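Side-chain contacts in HmuY protein (Prevotella intermedia, PDB 6R2H), which probably binds heme as a hemophore-like protein of the HmuY family, here crystallised in its heme-free form: residues Ser17-Asp22 / Gly26-Gln31; Trp69-His74 / Val183-Lys188; Thr76-Asn81 / Gly134-Trp139. All coordinates share one frame; numbering follows the deposited sequence.

Overall arrangement
The three contacts meet at the small antiparallel sheet whose strands run in the order 28-32, 17-21, 71-74, 77-80. Contact 1 is the hairpin at one border of that sheet. Contact 3 lies at its other border, about 14 Å from contact 1, centre to centre. The centre of contact 2 lies about 9 Å from the centre of each, and this contact joins the small sheet to strand 181-190 of the large nine-stranded sheet. Probable backbone hydrogen bonds tie the neighbours together: Ile21 O to Asp70 N at 2.8 Å between contacts 1 and 2, and Ala72 N to Arg79 O at 2.8 Å between contacts 2 and 3. The structure is of the apo protein.

Contact 1 (Ser17-Asp22 / Gly26-Gln31); sequences SWIYID and GKFEQQ
The Tyr20 ring has Glu29 O at its edge, in the ring plane, 3.8 Å from Tyr20 CD1. CB of Gln31 meets the same ring obliquely, 3.9 Å from Tyr20 CE1, and the ring and the Gln31 amide are turned 62° apart. Tyr20 OH lies over one face of the Trp18 indole, toward its rim. Gln31 O sits at the indole's edge. These groups belong to an antiparallel beta hairpin of strands 17-21 and 28-32. Trp18 with Gln31 and Tyr20 with Glu29 are its hydrogen-bonded pairs. Ile19 with Gln30 and Ile21 with Phe28 are the non-hydrogen-bonded ones. Tyr20 N donates a hydrogen bond of 2.8 Å to Glu29 O.

Side chains alternate between the two faces. Trp18, Tyr20, Glu29 and Gln31 share one; Ile19, Ile21, Phe28 and Gln30 share the other. On the second, Phe28 CE2 is 3.7 Å from Ile19 CG2. With CG between the backbone N and the carbonyl carbon (chi1 82°), the Phe28 ring stands obliquely beside Ile19. Phe8 of strand 6-11 packs edge-to-face with this ring. On the first face, Trp69 makes an edge-to-face pair with Tyr20. Trp18 NE1 is hydrogen-bonded to Glu33 OE1, and Gln31 NE2 to Asp64 O. A water binds Tyr20 OH at 3.1 Å and weakly donates to Gln31 OE1 at 3.5 Å.

Contact 2 (Trp69-His74 / Val183-Lys188); sequences WDIAFH and VSFDYK
Val183 lies over one face of the Phe73 ring. Its CG1 methyl is 4.1 Å from the ring centroid and only 13° off the ring normal, a CH-pi contact. The methyl is offset toward the rim, and its nearest ring atoms are CD2 and CE2. The other methyl, Val183 CG2, touches the root of the same side chain, 4.0 Å from Phe73 CB. Both methyls lie on the same side of the ring plane, CG2 near the root of the side chain and CG1 farther out over the ring. Val183 CG1 stands anti to its backbone N (chi1 164°), which places this methyl over the ring while CG2 meets CB and CG.

CG1 also lies in the plane of the Phe185 ring, at its edge. The same methyl thus faces one ring and borders another. The two phenylalanines meet obliquely, with Phe73 CE2 4.1 Å from Phe185 CE2. Ile71 and Phe185 point at each other from opposite directions, and Ile71 CD1 reaches Phe185 CZ at 4.1 Å.

The contact joins two different antiparallel sheets. Strand 71-74 belongs to the four-stranded sheet and strand 181-190 to the nine-stranded one. Their short axes run at 150° and come no closer than 10.0 Å, so the side chains alone bridge the gap. All four are buried and apolar. Just where strand 71-74 begins, Asp70 and Ile71 stand together opposite the single residue Ile21 of strand 17-21, which makes a classic beta bulge.

Further residues border the cluster. Met12 touches both Phe73 and Val183, and Ile168 of strand 165-174 touches both Ile71 and Phe185. Phe8 and Phe170 also bring their rings against Phe185.

Contact 3 (Thr76-Asn81 / Gly134-Trp139); sequences TDARTN and GEMGKW
Trp139 reaches Thr76 through its indole. CB leaves the backbone on the side facing strand 77-80, and CG stands between the backbone N and the carbonyl carbon (chi1 75°). This turns the pyrrole edge toward the chain of Thr76. Trp139 CD1 comes first, 3.8 Å from Thr76 O. NE1 follows and donates a hydrogen bond of 3.0 Å to Thr76 O, with an N-H...O angle of 160°. The oxygen lies close to the indole plane. NE1 is tilted 21° from the carbonyl plane of Thr76. Farther round the ring, Trp139 CZ2 packs on the Thr76 side chain, 4.0 Å from Thr76 CG2 and 4.1 Å from Thr76 CB. The two side chains cross at about a right angle.

The tryptophan follows a short 3-10 turn, residues 136-138, in the loop between strands 124-132 and 140-141. That loop packs against strand 77-80, an outer strand of the four-stranded sheet. Within it, Trp139 N donates a hydrogen bond to Met136 O, and the same oxygen lies in plane at the edge of the indole.

Met136 makes the second touch. Its CG is 3.7 Å from Ala78 CB, and Met136 CB is 3.9 Å from the same Ala78 methyl. Val85 and Ile168 also touch Met136, while Phe170 meets the Trp139 ring. The backbone of Ala78 is hydrogen-bonded to Asn133, whose OD1 accepts a hydrogen bond from Met136 N.

Contact 1 (Ser17-Asp22 / Gly26-Gln31)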
loop_
_atom_site.group_PDB
_atom_site.type_symbol
_atom_site.label_atom_id
_atom_site.label_comp_id
_atom_site.label_asym_id
_atom_site.label_seq_id
_atom_site.Cartn_x
_atom_site.Cartn_y
_atom_site.Cartn_z
ATOM N N SER A 17 -7.010 0.663 -9.042
ATOM C CA SER A 17 -7.452 -0.464 -8.234
ATOM C C SER A 17 -6.530 -0.729 -7.048
ATOM O O SER A 17 -5.379 -0.305 -7.013
ATOM C CB SER A 17 -7.635 -1.698 -9.060
ATOM O OG SER A 17 -8.297 -1.404 -10.277
ATOM N N TRP A 18 -7.105 -1.452 -6.086
ATOM C CA TRP A 18 -6.502 -1.847 -4.830
ATOM C C TRP A 18 -6.530 -3.371 -4.731
ATOM O O TRP A 18 -7.395 -4.024 -5.307
ATOM C CB TRP A 18 -7.311 -1.256 -3.671
ATOM C CG TRP A 18 -7.106 0.200 -3.396
ATOM C CD1 TRP A 18 -7.782 1.251 -3.946
ATOM C CD2 TRP A 18 -6.160 0.773 -2.469
ATOM N NE1 TRP A 18 -7.324 2.439 -3.430
ATOM C CE2 TRP A 18 -6.329 2.177 -2.524
ATOM C CE3 TRP A 18 -5.177 0.241 -1.620
ATOM C CZ2 TRP A 18 -5.561 3.047 -1.753
ATOM C CZ3 TRP A 18 -4.423 1.103 -0.853
ATOM C CH2 TRP A 18 -4.610 2.488 -0.923
ATOM N N ILE A 19 -5.603 -3.932 -3.955
ATOM C CA ILE A 19 -5.807 -5.261 -3.399
ATOM C C ILE A 19 -5.953 -5.134 -1.882
ATOM O O ILE A 19 -5.290 -4.309 -1.260
ATOM C CB ILE A 19 -4.686 -6.231 -3.807
ATOM C CG1 ILE A 19 -3.324 -5.840 -3.225
ATOM C CG2 ILE A 19 -4.635 -6.396 -5.317
ATOM C CD1 ILE A 19 -2.269 -6.913 -3.355
ATOM N N TYR A 20 -6.836 -5.955 -1.304
ATOM C CA TYR A 20 -7.115 -5.971 0.124
ATOM C C TYR A 20 -6.760 -7.348 0.677
ATOM O O TYR A 20 -7.332 -8.351 0.246
ATOM C CB TYR A 20 -8.580 -5.610 0.390
ATOM C CG TYR A 20 -8.955 -4.194 0.027
ATOM C CD1 TYR A 20 -9.346 -3.869 -1.265
ATOM C CD2 TYR A 20 -8.921 -3.173 0.969
ATOM C CE1 TYR A 20 -9.694 -2.570 -1.609
ATOM C CE2 TYR A 20 -9.272 -1.869 0.643
ATOM C CZ TYR A 20 -9.660 -1.567 -0.654
ATOM O OH TYR A 20 -10.000 -0.291 -1.002
ATOM N N ILE A 21 -5.810 -7.389 1.625
ATOM C CA ILE A 21 -5.297 -8.669 2.098
ATOM C C ILE A 21 -5.756 -8.955 3.520
ATOM O O ILE A 21 -5.529 -8.155 4.419
ATOM C CB ILE A 21 -3.770 -8.744 1.980
ATOM C CG1 ILE A 21 -3.336 -8.375 0.561
ATOM C CG2 ILE A 21 -3.280 -10.130 2.385
ATOM C CD1 ILE A 21 -1.885 -8.026 0.414
ATOM N N ASP A 22 -6.383 -10.119 3.697
ATOM C CA ASP A 22 -6.660 -10.671 5.014
ATOM C C ASP A 22 -5.445 -11.482 5.446
ATOM O O ASP A 22 -5.189 -12.553 4.902
ATOM C CB ASP A 22 -7.896 -11.570 4.984
ATOM C CG ASP A 22 -8.254 -12.161 6.332
ATOM O OD1 ASP A 22 -7.428 -12.080 7.265
ATOM O OD2 ASP A 22 -9.390 -12.668 6.448
ATOM N N GLY A 26 -4.739 -15.268 4.387
ATOM C CA GLY A 26 -3.849 -15.193 3.241
ATOM C C GLY A 26 -4.587 -14.888 1.940
ATOM O O GLY A 26 -3.963 -14.849 0.876
ATOM N N LYS A 27 -5.907 -14.661 2.052
ATOM C CA LYS A 27 -6.771 -14.388 0.913
ATOM C C LYS A 27 -6.734 -12.892 0.606
ATOM O O LYS A 27 -6.426 -12.085 1.487
ATOM C CB LYS A 27 -8.218 -14.812 1.197
ATOM C CG LYS A 27 -8.510 -16.307 1.186
ATOM C CD LYS A 27 -9.919 -16.650 1.660
ATOM C CE LYS A 27 -10.764 -17.343 0.608
ATOM N NZ LYS A 27 -12.135 -16.777 0.530
ATOM N N PHE A 28 -7.048 -12.533 -0.648
ATOM C CA PHE A 28 -7.187 -11.131 -0.993
ATOM C C PHE A 28 -8.338 -10.910 -1.972
ATOM O O PHE A 28 -8.804 -11.836 -2.631
ATOM C CB PHE A 28 -5.855 -10.546 -1.460
ATOM C CG PHE A 28 -5.501 -10.806 -2.897
ATOM C CD1 PHE A 28 -4.883 -11.985 -3.278
ATOM C CD2 PHE A 28 -5.764 -9.849 -3.868
ATOM C CE1 PHE A 28 -4.536 -12.199 -4.608
ATOM C CE2 PHE A 28 -5.413 -10.059 -5.195
ATOM C CZ PHE A 28 -4.804 -11.236 -5.564
ATOM N N GLU A 29 -8.790 -9.655 -2.038
ATOM C CA GLU A 29 -9.823 -9.237 -2.964
ATOM C C GLU A 29 -9.320 -7.995 -3.698
ATOM O O GLU A 29 -8.631 -7.161 -3.119
ATOM C CB GLU A 29 -11.104 -8.919 -2.187
ATOM C CG GLU A 29 -12.038 -10.091 -1.965
ATOM C CD GLU A 29 -13.206 -9.718 -1.064
ATOM O OE1 GLU A 29 -13.295 -10.289 0.031
ATOM O OE2 GLU A 29 -14.025 -8.852 -1.458
ATOM N N GLN A 30 -9.681 -7.875 -4.977
ATOM C CA GLN A 30 -9.364 -6.694 -5.758
ATOM C C GLN A 30 -10.584 -5.776 -5.785
ATOM O O GLN A 30 -11.704 -6.264 -5.857
ATOM C CB GLN A 30 -8.967 -7.143 -7.162
ATOM C CG GLN A 30 -9.334 -6.141 -8.249
ATOM C CD GLN A 30 -8.501 -6.327 -9.489
ATOM O OE1 GLN A 30 -7.507 -7.055 -9.490
ATOM N NE2 GLN A 30 -8.920 -5.672 -10.561
ATOM N N GLN A 31 -10.366 -4.457 -5.748
ATOM C CA GLN A 31 -11.467 -3.509 -5.856
ATOM C C GLN A 31 -10.952 -2.156 -6.348
ATOM O O GLN A 31 -9.841 -1.780 -6.011
ATOM C CB GLN A 31 -12.162 -3.402 -4.496
ATOM C CG GLN A 31 -13.450 -2.599 -4.514
ATOM C CD GLN A 31 -14.085 -2.578 -3.145
ATOM O OE1 GLN A 31 -13.748 -1.759 -2.291
ATOM N NE2 GLN A 31 -15.016 -3.489 -2.913
HETATM O O HOH W 1 -12.071 1.269 -2.617
#

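Contact 2 (Trp69-His74 / Val183-Lys188)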
loop_
_atom_site.group_PDB
_atom_site.type_symbol
_atom_site.label_atom_id
_atom_site.label_comp_id
_atom_site.label_asym_id
_atom_site.label_seq_id
_atom_site.Cartn_x
_atom_site.Cartn_y
_atom_site.Cartn_z
ATOM N N TRP A 69 -10.077 -7.512 5.848
ATOM C CA TRP A 69 -8.753 -7.175 5.359
ATOM C C TRP A 69 -7.971 -6.496 6.474
ATOM O O TRP A 69 -8.563 -5.929 7.382
ATOM C CB TRP A 69 -8.834 -6.302 4.091
ATOM C CG TRP A 69 -9.432 -4.941 4.315
ATOM C CD1 TRP A 69 -10.757 -4.620 4.428
ATOM C CD2 TRP A 69 -8.714 -3.702 4.472
ATOM N NE1 TRP A 69 -10.914 -3.274 4.629
ATOM C CE2 TRP A 69 -9.677 -2.685 4.659
ATOM C CE3 TRP A 69 -7.357 -3.353 4.464
ATOM C CZ2 TRP A 69 -9.316 -1.348 4.841
ATOM C CZ3 TRP A 69 -7.001 -2.031 4.631
ATOM C CH2 TRP A 69 -7.972 -1.042 4.823
ATOM N N ASP A 70 -6.634 -6.535 6.361
ATOM C CA ASP A 70 -5.733 -5.958 7.345
ATOM C C ASP A 70 -4.907 -4.848 6.702
ATOM O O ASP A 70 -4.784 -3.765 7.282
ATOM C CB ASP A 70 -4.867 -7.048 7.974
ATOM C CG ASP A 70 -5.705 -8.102 8.660
ATOM O OD1 ASP A 70 -6.479 -7.718 9.567
ATOM O OD2 ASP A 70 -5.601 -9.291 8.247
ATOM N N ILE A 71 -4.336 -5.154 5.522
ATOM C CA ILE A 71 -3.526 -4.212 4.764
ATOM C C ILE A 71 -3.964 -4.237 3.300
ATOM O O ILE A 71 -4.554 -5.217 2.830
ATOM C CB ILE A 71 -2.007 -4.466 4.911
ATOM C CG1 ILE A 71 -1.575 -5.795 4.281
ATOM C CG2 ILE A 71 -1.578 -4.344 6.358
ATOM C CD1 ILE A 71 -0.085 -6.078 4.314
ATOM N N ALA A 72 -3.632 -3.148 2.589
ATOM C CA ALA A 72 -4.066 -2.943 1.217
ATOM C C ALA A 72 -2.980 -2.220 0.428
ATOM O O ALA A 72 -2.222 -1.426 0.985
ATOM C CB ALA A 72 -5.394 -2.218 1.185
ATOM N N PHE A 73 -2.930 -2.517 -0.875
ATOM C CA PHE A 73 -1.928 -1.968 -1.770
ATOM C C PHE A 73 -2.585 -1.399 -3.023
ATOM O O PHE A 73 -3.509 -1.989 -3.581
ATOM C CB PHE A 73 -0.838 -2.996 -2.090
ATOM C CG PHE A 73 -0.024 -3.415 -0.892
ATOM C CD1 PHE A 73 1.091 -2.682 -0.505
ATOM C CD2 PHE A 73 -0.387 -4.520 -0.131
ATOM C CE1 PHE A 73 1.846 -3.059 0.600
ATOM C CE2 PHE A 73 0.369 -4.898 0.972
ATOM C CZ PHE A 73 1.474 -4.159 1.344
ATOM N N HIS A 74 -2.095 -0.219 -3.408
ATOM C CA HIS A 74 -2.399 0.437 -4.668
ATOM C C HIS A 74 -1.076 0.799 -5.339
ATOM O O HIS A 74 -0.411 1.748 -4.925
ATOM C CB HIS A 74 -3.266 1.690 -4.426
ATOM C CG HIS A 74 -3.274 2.632 -5.588
ATOM N ND1 HIS A 74 -2.430 3.727 -5.668
ATOM C CD2 HIS A 74 -4.008 2.648 -6.721
ATOM C CE1 HIS A 74 -2.657 4.381 -6.792
ATOM N NE2 HIS A 74 -3.621 3.740 -7.454
ATOM N N VAL A 183 3.251 -7.250 -5.736
ATOM C CA VAL A 183 3.482 -7.167 -4.305
ATOM C C VAL A 183 3.702 -8.602 -3.835
ATOM O O VAL A 183 2.861 -9.467 -4.087
ATOM C CB VAL A 183 2.301 -6.495 -3.568
ATOM C CG1 VAL A 183 2.319 -6.734 -2.060
ATOM C CG2 VAL A 183 2.143 -5.007 -3.880
ATOM N N SER A 184 4.853 -8.842 -3.195
ATOM C CA SER A 184 5.233 -10.146 -2.675
ATOM C C SER A 184 5.901 -9.969 -1.312
ATOM O O SER A 184 6.748 -9.091 -1.178
ATOM C CB SER A 184 6.167 -10.804 -3.626
ATOM O OG SER A 184 6.340 -12.160 -3.279
ATOM N N PHE A 185 5.510 -10.769 -0.306
ATOM C CA PHE A 185 6.147 -10.717 1.004
ATOM C C PHE A 185 5.955 -12.017 1.777
ATOM O O PHE A 185 5.078 -12.818 1.464
ATOM C CB PHE A 185 5.609 -9.559 1.851
ATOM C CG PHE A 185 4.108 -9.512 2.026
ATOM C CD1 PHE A 185 3.486 -10.213 3.057
ATOM C CD2 PHE A 185 3.319 -8.750 1.174
ATOM C CE1 PHE A 185 2.110 -10.160 3.238
ATOM C CE2 PHE A 185 1.945 -8.696 1.353
ATOM C CZ PHE A 185 1.344 -9.394 2.387
ATOM N N ASP A 186 6.795 -12.202 2.797
ATOM C CA ASP A 186 6.609 -13.238 3.800
ATOM C C ASP A 186 6.193 -12.563 5.094
ATOM O O ASP A 186 6.521 -11.391 5.302
ATOM C CB ASP A 186 7.892 -14.030 4.053
ATOM C CG ASP A 186 8.452 -14.681 2.803
ATOM O OD1 ASP A 186 7.645 -15.138 1.971
ATOM O OD2 ASP A 186 9.686 -14.701 2.660
ATOM N N TYR A 187 5.484 -13.313 5.948
ATOM C CA TYR A 187 4.938 -12.714 7.150
ATOM C C TYR A 187 4.583 -13.746 8.216
ATOM O O TYR A 187 4.340 -14.913 7.928
ATOM C CB TYR A 187 3.677 -11.920 6.819
ATOM C CG TYR A 187 2.486 -12.718 6.350
ATOM C CD1 TYR A 187 2.384 -13.119 5.028
ATOM C CD2 TYR A 187 1.432 -13.019 7.208
ATOM C CE1 TYR A 187 1.275 -13.808 4.573
ATOM C CE2 TYR A 187 0.314 -13.711 6.768
ATOM C CZ TYR A 187 0.238 -14.106 5.442
ATOM O OH TYR A 187 -0.848 -14.794 4.975
ATOM N N LYS A 188 4.523 -13.265 9.455
ATOM C CA LYS A 188 4.008 -14.054 10.549
ATOM C C LYS A 188 2.798 -13.308 11.080
ATOM O O LYS A 188 2.855 -12.095 11.264
ATOM C CB LYS A 188 5.056 -14.202 11.656
ATOM C CG LYS A 188 6.321 -14.958 11.273
ATOM C CD LYS A 188 7.248 -15.171 12.465
ATOM C CE LYS A 188 8.566 -15.815 12.099
ATOM N NZ LYS A 188 9.487 -15.878 13.256
#

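Contact 3 (Thr76-Asn81 / Gly134-Trp139)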
loop_
_atom_site.group_PDB
_atom_site.type_symbol
_atom_site.label_atom_id
_atom_site.label_comp_id
_atom_site.label_asym_id
_atom_site.label_seq_id
_atom_site.Cartn_x
_atom_site.Cartn_y
_atom_site.Cartn_z
ATOM N N THR A 76 2.235 0.928 -5.286
ATOM C CA THR A 76 3.187 0.741 -4.195
ATOM C C THR A 76 2.707 1.444 -2.929
ATOM O O THR A 76 3.332 1.300 -1.879
ATOM C CB THR A 76 4.637 1.099 -4.564
ATOM O OG1 THR A 76 4.722 2.474 -4.933
ATOM C CG2 THR A 76 5.195 0.263 -5.693
ATOM N N ASP A 77 1.598 2.183 -3.025
ATOM C CA ASP A 77 0.992 2.800 -1.855
ATOM C C ASP A 77 0.389 1.731 -0.945
ATOM O O ASP A 77 -0.144 0.734 -1.421
ATOM C CB ASP A 77 -0.113 3.787 -2.242
ATOM C CG ASP A 77 0.262 4.719 -3.377
ATOM O OD1 ASP A 77 1.217 5.484 -3.205
ATOM O OD2 ASP A 77 -0.398 4.655 -4.424
ATOM N N ALA A 78 0.431 1.991 0.367
ATOM C CA ALA A 78 -0.014 1.053 1.387
ATOM C C ALA A 78 -0.992 1.718 2.354
ATOM O O ALA A 78 -0.814 2.869 2.760
ATOM C CB ALA A 78 1.176 0.511 2.139
ATOM N N ARG A 79 -2.015 0.951 2.743
ATOM C CA ARG A 79 -3.012 1.377 3.709
ATOM C C ARG A 79 -3.271 0.212 4.655
ATOM O O ARG A 79 -3.143 -0.945 4.260
ATOM C CB ARG A 79 -4.306 1.723 2.972
ATOM C CG ARG A 79 -5.388 2.351 3.834
ATOM C CD ARG A 79 -6.648 2.401 3.005
ATOM N NE ARG A 79 -7.770 3.101 3.617
ATOM C CZ ARG A 79 -8.989 3.130 3.081
ATOM N NH1 ARG A 79 -9.224 2.505 1.935
ATOM N NH2 ARG A 79 -9.972 3.773 3.693
ATOM N N THR A 80 -3.632 0.527 5.902
ATOM C CA THR A 80 -3.964 -0.496 6.880
ATOM C C THR A 80 -5.407 -0.296 7.330
ATOM O O THR A 80 -5.957 0.805 7.246
ATOM C CB THR A 80 -2.995 -0.498 8.075
ATOM O OG1 THR A 80 -3.308 0.651 8.868
ATOM C CG2 THR A 80 -1.532 -0.453 7.681
ATOM N N ASN A 81 -6.009 -1.398 7.787
ATOM C CA ASN A 81 -7.325 -1.390 8.391
ATOM C C ASN A 81 -7.161 -1.143 9.889
ATOM O O ASN A 81 -7.093 -2.091 10.671
ATOM C CB ASN A 81 -8.036 -2.713 8.113
ATOM C CG ASN A 81 -9.498 -2.656 8.483
ATOM O OD1 ASN A 81 -9.957 -1.663 9.034
ATOM N ND2 ASN A 81 -10.235 -3.710 8.187
ATOM N N GLY A 134 2.314 5.924 5.915
ATOM C CA GLY A 134 3.581 6.443 5.431
ATOM C C GLY A 134 4.741 5.484 5.691
ATOM O O GLY A 134 5.637 5.348 4.857
ATOM N N GLU A 135 4.714 4.825 6.861
ATOM C CA GLU A 135 5.772 3.916 7.275
ATOM C C GLU A 135 5.780 2.687 6.370
ATOM O O GLU A 135 6.811 2.338 5.806
ATOM C CB GLU A 135 5.602 3.539 8.750
ATOM C CG GLU A 135 6.817 2.890 9.384
ATOM C CD GLU A 135 8.008 3.785 9.678
ATOM O OE1 GLU A 135 8.037 4.921 9.169
ATOM O OE2 GLU A 135 8.920 3.315 10.383
ATOM N N MET A 136 4.626 2.026 6.238
ATOM C CA MET A 136 4.594 0.822 5.428
ATOM C C MET A 136 4.997 1.160 3.993
ATOM O O MET A 136 5.593 0.329 3.305
ATOM C CB MET A 136 3.224 0.144 5.436
ATOM C CG MET A 136 3.264 -1.199 4.720
ATOM S SD MET A 136 1.952 -2.314 5.241
ATOM C CE MET A 136 2.698 -2.957 6.740
ATOM N N GLY A 137 4.678 2.393 3.576
ATOM C CA GLY A 137 5.009 2.911 2.259
ATOM C C GLY A 137 6.502 2.806 1.958
ATOM O O GLY A 137 6.893 2.820 0.796
ATOM N N LYS A 138 7.323 2.648 3.005
ATOM C CA LYS A 138 8.766 2.592 2.850
ATOM C C LYS A 138 9.236 1.221 2.359
ATOM O O LYS A 138 10.436 1.008 2.191
ATOM C CB LYS A 138 9.463 2.930 4.171
ATOM C CG LYS A 138 9.367 4.375 4.641
ATOM C CD LYS A 138 9.947 4.521 6.022
ATOM C CE LYS A 138 9.736 5.885 6.639
ATOM N NZ LYS A 138 10.651 6.079 7.791
ATOM N N TRP A 139 8.311 0.289 2.118
ATOM C CA TRP A 139 8.703 -1.059 1.721
ATOM C C TRP A 139 9.498 -1.063 0.408
ATOM O O TRP A 139 10.252 -2.001 0.125
ATOM C CB TRP A 139 7.486 -1.990 1.676
ATOM C CG TRP A 139 6.569 -1.799 0.507
ATOM C CD1 TRP A 139 5.614 -0.831 0.363
ATOM C CD2 TRP A 139 6.526 -2.582 -0.701
ATOM N NE1 TRP A 139 4.984 -0.948 -0.849
ATOM C CE2 TRP A 139 5.517 -2.020 -1.521
ATOM C CE3 TRP A 139 7.235 -3.692 -1.170
ATOM C CZ2 TRP A 139 5.195 -2.540 -2.776
ATOM C CZ3 TRP A 139 6.913 -4.207 -2.409
ATOM C CH2 TRP A 139 5.906 -3.638 -3.199
#